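PDB 1ZZG: glucose-6-phosphate isomerase from Thermus thermophilus, which probably catalyses the reversible isomerisation of glucose 6-phosphate to fructose 6-phosphate in glycolysis and gluconeogenesis. Local coordinates for residues 254-266 with 278-290. Numbering follows the deposited sequence.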
# COMPACT_ATOMS: atom_id res chain seq x y z
N LEU A 254 7.79 -5.83 7.10
CA LEU A 254 7.43 -6.41 5.81
C LEU A 254 6.23 -5.69 5.18
O LEU A 254 5.51 -6.28 4.38
CB LEU A 254 7.07 -7.89 5.97
CG LEU A 254 8.18 -8.91 6.26
CD1 LEU A 254 7.55 -10.29 6.39
CD2 LEU A 254 9.21 -8.90 5.14
N SER A 255 6.02 -4.43 5.54
CA SER A 255 4.89 -3.67 5.01
C SER A 255 4.86 -3.54 3.48
O SER A 255 3.82 -3.24 2.91
CB SER A 255 4.88 -2.26 5.63
OG SER A 255 5.95 -1.49 5.15
N HIS A 256 6.00 -3.74 2.83
CA HIS A 256 6.04 -3.62 1.37
C HIS A 256 6.01 -4.95 0.64
O HIS A 256 6.02 -4.99 -0.60
CB HIS A 256 7.27 -2.80 0.97
CG HIS A 256 7.20 -1.37 1.40
ND1 HIS A 256 6.57 -0.40 0.65
CD2 HIS A 256 7.60 -0.76 2.54
CE1 HIS A 256 6.59 0.74 1.31
NE2 HIS A 256 7.21 0.55 2.46
N LEU A 257 5.96 -6.05 1.39
CA LEU A 257 5.93 -7.37 0.78
C LEU A 257 4.61 -7.62 0.04
O LEU A 257 4.61 -8.16 -1.07
CB LEU A 257 6.14 -8.48 1.82
CG LEU A 257 6.28 -9.89 1.24
CD1 LEU A 257 7.50 -9.96 0.33
CD2 LEU A 257 6.43 -10.91 2.36
N PRO A 258 3.46 -7.23 0.64
CA PRO A 258 2.20 -7.47 -0.07
C PRO A 258 2.17 -6.89 -1.49
O PRO A 258 1.68 -7.54 -2.41
CB PRO A 258 1.16 -6.83 0.85
CG PRO A 258 1.76 -7.08 2.22
CD PRO A 258 3.21 -6.69 1.98
N SER A 259 2.69 -5.68 -1.66
CA SER A 259 2.70 -5.06 -2.98
C SER A 259 3.52 -5.89 -3.96
O SER A 259 3.15 -6.03 -5.13
CB SER A 259 3.28 -3.64 -2.92
OG SER A 259 2.38 -2.76 -2.29
N TRP A 260 4.63 -6.43 -3.48
CA TRP A 260 5.49 -7.27 -4.32
C TRP A 260 4.72 -8.51 -4.76
O TRP A 260 4.79 -8.92 -5.93
CB TRP A 260 6.74 -7.70 -3.53
CG TRP A 260 7.57 -8.72 -4.24
CD1 TRP A 260 8.48 -8.51 -5.23
CD2 TRP A 260 7.53 -10.14 -4.02
NE1 TRP A 260 9.02 -9.71 -5.66
CE2 TRP A 260 8.45 -10.72 -4.93
CE3 TRP A 260 6.81 -10.97 -3.15
CZ2 TRP A 260 8.67 -12.10 -4.99
CZ3 TRP A 260 7.03 -12.35 -3.21
CH2 TRP A 260 7.95 -12.90 -4.13
N PHE A 261 3.98 -9.12 -3.83
CA PHE A 261 3.21 -10.31 -4.16
C PHE A 261 2.09 -10.01 -5.15
O PHE A 261 1.79 -10.82 -6.04
CB PHE A 261 2.60 -10.95 -2.91
CG PHE A 261 1.72 -12.13 -3.22
CD1 PHE A 261 2.26 -13.32 -3.70
CD2 PHE A 261 0.33 -12.02 -3.13
CE1 PHE A 261 1.44 -14.38 -4.08
CE2 PHE A 261 -0.50 -13.07 -3.52
CZ PHE A 261 0.06 -14.25 -3.99
N VAL A 262 1.45 -8.86 -4.97
CA VAL A 262 0.36 -8.47 -5.87
C VAL A 262 0.85 -8.42 -7.32
O VAL A 262 0.16 -8.91 -8.22
CB VAL A 262 -0.25 -7.12 -5.44
CG1 VAL A 262 -1.25 -6.64 -6.48
CG2 VAL A 262 -0.96 -7.29 -4.10
N GLN A 263 2.02 -7.84 -7.57
CA GLN A 263 2.54 -7.81 -8.94
C GLN A 263 2.87 -9.23 -9.38
O GLN A 263 2.57 -9.62 -10.50
CB GLN A 263 3.81 -6.96 -9.08
CG GLN A 263 4.51 -7.26 -10.41
CD GLN A 263 5.72 -6.40 -10.70
OE1 GLN A 263 6.48 -6.06 -9.80
NE2 GLN A 263 5.93 -6.08 -11.97
N LEU A 264 3.53 -9.98 -8.51
CA LEU A 264 3.91 -11.35 -8.84
C LEU A 264 2.68 -12.16 -9.24
O LEU A 264 2.66 -12.81 -10.29
CB LEU A 264 4.57 -12.03 -7.64
CG LEU A 264 4.87 -13.52 -7.86
CD1 LEU A 264 5.92 -13.68 -8.95
CD2 LEU A 264 5.34 -14.16 -6.56
N HIS A 265 1.65 -12.12 -8.41
CA HIS A 265 0.42 -12.87 -8.65
C HIS A 265 -0.39 -12.37 -9.85
O HIS A 265 -0.67 -13.13 -10.79
CB HIS A 265 -0.45 -12.85 -7.40
CG HIS A 265 -1.71 -13.66 -7.53
ND1 HIS A 265 -1.73 -15.03 -7.39
CD2 HIS A 265 -2.98 -13.29 -7.81
CE1 HIS A 265 -2.96 -15.47 -7.58
NE2 HIS A 265 -3.74 -14.43 -7.83
N ASP A 266 -0.77 -11.10 -9.80
CA ASP A 266 -1.57 -10.46 -10.85
C ASP A 266 -0.97 -10.50 -12.25
O ASP A 266 -1.60 -10.97 -13.19
CB ASP A 266 -1.82 -8.99 -10.49
CG ASP A 266 -2.90 -8.80 -9.45
OD1 ASP A 266 -3.27 -9.78 -8.76
OD2 ASP A 266 -3.37 -7.65 -9.30
N ARG A 278 -10.23 -15.85 -20.24
CA ARG A 278 -9.60 -14.91 -19.32
C ARG A 278 -9.56 -15.54 -17.94
O ARG A 278 -10.59 -15.94 -17.41
CB ARG A 278 -10.40 -13.61 -19.25
CG ARG A 278 -10.36 -12.74 -20.48
CD ARG A 278 -11.35 -11.60 -20.31
NE ARG A 278 -11.27 -10.59 -21.36
CZ ARG A 278 -10.74 -9.38 -21.20
NH1 ARG A 278 -10.25 -9.03 -20.02
NH2 ARG A 278 -10.73 -8.52 -22.20
N VAL A 279 -8.37 -15.65 -17.35
CA VAL A 279 -8.28 -16.24 -16.03
C VAL A 279 -7.46 -15.37 -15.08
O VAL A 279 -6.87 -14.38 -15.50
CB VAL A 279 -7.66 -17.66 -16.08
CG1 VAL A 279 -8.46 -18.53 -17.05
CG2 VAL A 279 -6.20 -17.59 -16.48
N GLY A 280 -7.46 -15.75 -13.81
CA GLY A 280 -6.70 -15.01 -12.81
C GLY A 280 -7.56 -14.47 -11.68
O GLY A 280 -8.72 -14.09 -11.89
N THR A 281 -7.01 -14.45 -10.47
CA THR A 281 -7.73 -13.93 -9.32
C THR A 281 -7.10 -12.60 -8.94
O THR A 281 -5.93 -12.35 -9.24
CB THR A 281 -7.69 -14.90 -8.12
OG1 THR A 281 -6.33 -15.12 -7.73
CG2 THR A 281 -8.34 -16.24 -8.49
N THR A 282 -7.87 -11.75 -8.28
CA THR A 282 -7.39 -10.45 -7.86
C THR A 282 -6.71 -10.48 -6.50
O THR A 282 -7.37 -10.69 -5.48
CB THR A 282 -8.55 -9.44 -7.82
OG1 THR A 282 -9.20 -9.43 -9.10
CG2 THR A 282 -8.03 -8.03 -7.51
N ALA A 283 -5.40 -10.28 -6.49
CA ALA A 283 -4.64 -10.26 -5.24
C ALA A 283 -4.89 -8.93 -4.54
O ALA A 283 -4.76 -7.86 -5.15
CB ALA A 283 -3.15 -10.44 -5.52
N VAL A 284 -5.25 -9.00 -3.26
CA VAL A 284 -5.54 -7.81 -2.46
C VAL A 284 -4.56 -7.77 -1.29
O VAL A 284 -4.53 -8.69 -0.47
CB VAL A 284 -6.99 -7.85 -1.92
CG1 VAL A 284 -7.26 -6.62 -1.07
CG2 VAL A 284 -7.97 -7.92 -3.07
N PRO A 285 -3.75 -6.71 -1.20
CA PRO A 285 -2.76 -6.57 -0.12
C PRO A 285 -3.38 -6.16 1.22
O PRO A 285 -4.34 -5.39 1.26
CB PRO A 285 -1.81 -5.51 -0.66
CG PRO A 285 -2.77 -4.58 -1.39
CD PRO A 285 -3.70 -5.55 -2.11
N ALA A 286 -2.82 -6.67 2.31
CA ALA A 286 -3.29 -6.33 3.65
C ALA A 286 -2.14 -6.48 4.64
O ALA A 286 -1.21 -7.26 4.42
CB ALA A 286 -4.44 -7.23 4.05
N LEU A 287 -2.22 -5.73 5.72
CA LEU A 287 -1.21 -5.78 6.76
C LEU A 287 -1.89 -5.98 8.11
O LEU A 287 -2.97 -5.44 8.34
CB LEU A 287 -0.40 -4.47 6.79
CG LEU A 287 0.50 -4.18 5.58
CD1 LEU A 287 1.20 -2.83 5.78
CD2 LEU A 287 1.53 -5.29 5.43
N GLY A 288 -1.26 -6.76 8.97
CA GLY A 288 -1.83 -7.00 10.29
C GLY A 288 -0.95 -6.35 11.34
O GLY A 288 0.28 -6.36 11.21
N PRO A 289 -1.55 -5.79 12.40
CA PRO A 289 -2.99 -5.73 12.67
C PRO A 289 -3.77 -4.53 12.12
O PRO A 289 -5.00 -4.49 12.24
CB PRO A 289 -3.04 -5.76 14.20
CG PRO A 289 -1.87 -4.89 14.54
CD PRO A 289 -0.78 -5.38 13.59
N LYS A 290 -3.09 -3.56 11.50
CA LYS A 290 -3.79 -2.37 11.01
C LYS A 290 -5.02 -2.64 10.13
O LYS A 290 -6.01 -1.90 10.20
CB LYS A 290 -2.82 -1.43 10.27
CG LYS A 290 -2.41 -1.88 8.87
CD LYS A 290 -1.43 -0.89 8.22
CE LYS A 290 -0.11 -0.83 8.97
NZ LYS A 290 0.93 0.02 8.30
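His265 and Thr281 meet where helix 257-266 runs antiparallel over strand 282-287, the two axes 7.6 Å apart. A chi1 of -177° turns the imidazole CG away from the backbone N and carries the ring out to the strand, with His265 NE2 2.7 Å from Thr281 OG1; the hydroxyl lies at the ring edge, near its plane, and either partner could donate. One turn back, Phe261 lays a ring face under His265 CB. Asp266 uses the syn lone pair of OD1 to accept the backbone N-H of Ala283 at 3.2 Å, whereas the backbones of Thr282 and Val284 bond to strand 244-249. Ala283 is small enough to let the helix come close: its CB sits 3.7 Å from His265 CD2 and beside Val262. Farther along, Val262 CG2 rests on Pro285 CD at 3.8 Å. Pro258 suits the helix's first turn, where no N-H is needed for helical bonding, and its rigid ring meets that of Pro285, CB to CB at 3.6 Å. Leu287 crosses Pro258 at about a right angle, Leu287 CD2 lying 3.7 Å from Pro258 CG, and Leu287 CD1 packs on Ser255 CB. A leucine in place of His265 would probably leave the buried Thr281 hydroxyl without its imidazole mate. Strand 244-249, the helix and strand 278-287 form a beta-alpha-beta crossover, its helix packed over both strands. The contact is apolar toward the helix's N-terminal end; two hydrogen bonds tie helix to strand just before Glu267, the predicted proton donor, and may help to set its position.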